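Quinone oxidoreductase 1 (Escherichia coli, PDB 1QOR) catalyses the NADPH-dependent one-electron reduction of quinones to semiquinones, working as a homodimer of the zinc-containing alcohol dehydrogenase family. Local coordinates at residues 200-203 with 208-211. Numbering follows the deposited sequence.
Sequences RLKE and KKVR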
loop_
_atom_site.group_PDB
_atom_site.type_symbol
_atom_site.label_atom_id
_atom_site.label_comp_id
_atom_site.label_asym_id
_atom_site.label_seq_id
_atom_site.Cartn_x
_atom_site.Cartn_y
_atom_site.Cartn_z
ATOM N N ARG A 200 -19.920 -3.379 14.176
ATOM C CA ARG A 200 -19.555 -4.522 15.035
ATOM C C ARG A 200 -18.059 -4.541 15.257
ATOM O O ARG A 200 -17.602 -4.804 16.369
ATOM C CB ARG A 200 -19.984 -5.865 14.437
ATOM C CG ARG A 200 -21.466 -6.197 14.552
ATOM C CD ARG A 200 -21.832 -6.610 15.986
ATOM N NE ARG A 200 -21.373 -7.955 16.353
ATOM C CZ ARG A 200 -20.778 -8.253 17.512
ATOM N NH1 ARG A 200 -20.551 -7.309 18.443
ATOM N NH2 ARG A 200 -20.418 -9.505 17.755
ATOM N N LEU A 201 -17.270 -4.241 14.224
ATOM C CA LEU A 201 -15.829 -4.248 14.401
ATOM C C LEU A 201 -15.370 -3.191 15.401
ATOM O O LEU A 201 -14.444 -3.427 16.199
ATOM C CB LEU A 201 -15.060 -4.148 13.060
ATOM C CG LEU A 201 -13.577 -4.117 13.512
ATOM C CD1 LEU A 201 -12.857 -5.359 13.149
ATOM C CD2 LEU A 201 -12.812 -2.809 13.221
ATOM N N LYS A 202 -15.988 -2.021 15.373
ATOM C CA LYS A 202 -15.629 -0.973 16.344
ATOM C C LYS A 202 -16.028 -1.398 17.774
ATOM O O LYS A 202 -15.296 -1.165 18.743
ATOM C CB LYS A 202 -16.309 0.351 16.003
ATOM C CG LYS A 202 -15.670 1.043 14.829
ATOM C CD LYS A 202 -16.289 2.393 14.565
ATOM C CE LYS A 202 -17.765 2.270 14.307
ATOM N NZ LYS A 202 -18.386 3.643 14.153
ATOM N N GLU A 203 -17.191 -2.032 17.880
ATOM C CA GLU A 203 -17.699 -2.522 19.148
ATOM C C GLU A 203 -16.731 -3.574 19.719
ATOM O O GLU A 203 -16.200 -3.385 20.814
ATOM C CB GLU A 203 -19.091 -3.105 18.910
ATOM C CG GLU A 203 -19.770 -3.613 20.131
ATOM C CD GLU A 203 -21.241 -3.885 19.903
ATOM O OE1 GLU A 203 -21.577 -4.293 18.770
ATOM O OE2 GLU A 203 -22.054 -3.700 20.863
ATOM N N LYS A 208 -11.050 0.841 19.102
ATOM C CA LYS A 208 -9.692 0.999 18.630
ATOM C C LYS A 208 -9.446 0.642 17.159
ATOM O O LYS A 208 -8.444 1.058 16.571
ATOM C CB LYS A 208 -8.751 0.140 19.462
ATOM C CG LYS A 208 -8.600 0.599 20.891
ATOM C CD LYS A 208 -7.419 -0.108 21.575
ATOM N N LYS A 209 -10.330 -0.152 16.578
ATOM C CA LYS A 209 -10.129 -0.618 15.225
ATOM C C LYS A 209 -8.896 -1.547 15.147
ATOM O O LYS A 209 -8.216 -1.857 16.140
ATOM C CB LYS A 209 -10.067 0.535 14.236
ATOM C CG LYS A 209 -11.424 1.177 13.981
ATOM C CD LYS A 209 -11.280 2.337 13.025
ATOM C CE LYS A 209 -12.644 2.812 12.539
ATOM N NZ LYS A 209 -12.542 3.777 11.388
ATOM N N VAL A 210 -8.550 -1.922 13.940
ATOM C CA VAL A 210 -7.507 -2.907 13.728
ATOM C C VAL A 210 -6.334 -2.369 12.892
ATOM O O VAL A 210 -6.512 -1.418 12.159
ATOM C CB VAL A 210 -8.325 -4.132 13.131
ATOM C CG1 VAL A 210 -7.955 -4.539 11.738
ATOM C CG2 VAL A 210 -8.509 -5.244 14.197
ATOM N N ARG A 211 -5.132 -2.892 13.099
ATOM C CA ARG A 211 -3.956 -2.458 12.349
ATOM C C ARG A 211 -3.848 -3.135 10.954
ATOM O O ARG A 211 -3.214 -2.591 10.053
ATOM C CB ARG A 211 -2.671 -2.760 13.114
ATOM C CG ARG A 211 -2.040 -1.580 13.765
#
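Where helix 197-204 ends and the chain returns toward strand 210-215, Leu-201 and Lys-202 on the last turn meet Lys-209 and Val-210. The helix belongs to the crossover from the outermost strand 188-191 to the inner strand 210-215 in the six-stranded parallel sheet of the NADPH-binding Rossmann domain, far from the centre of the chain. The backbones come closest at Lys-202 and Lys-209, whose CA atoms are 5.6 Å apart, yet no hydrogen bond joins the two segments directly. Thr-205 bridges them instead: its OG1 is hydrogen-bonded to both the carbonyl of Leu-201 and the N of Lys-209. The chain turns at Lys-209 (phi 66°) just before it straightens into the strand at Val-210.

Leu-201 carries the buried half of the contact. Its forked end reaches across to Lys-209 and Val-210 because chi1 of 178° swings CG away from the backbone N: CD2 lies 4.0 Å from Lys-209 CA, and CD1 approaches Val-210 CG2 at 4.5 Å. A branched apolar residue on each side suits this inner position, which Cys-228 extends beside Leu-201 and Leu-229 beside Val-210.

Toward the surface, lysine suits its place because a long methylene chain can pack while its amine reaches a polar partner. Lys-202 and Lys-209 run side by side in the same direction, the first bent at chi3 (-58°), the second extended beyond CG. Their ammonium groups stay 6.5 Å apart, NZ to NZ, and each has its own partner: Lys-202 forms a salt bridge with Glu-199, one turn back, while Lys-209 is hydrogen-bonded to the carbonyl of Asp-227. These partners probably offset the like-charge repulsion. Between the two chains the touching is purely aliphatic, Lys-209 CE lying 4.2 Å from both CG and CD of Lys-202.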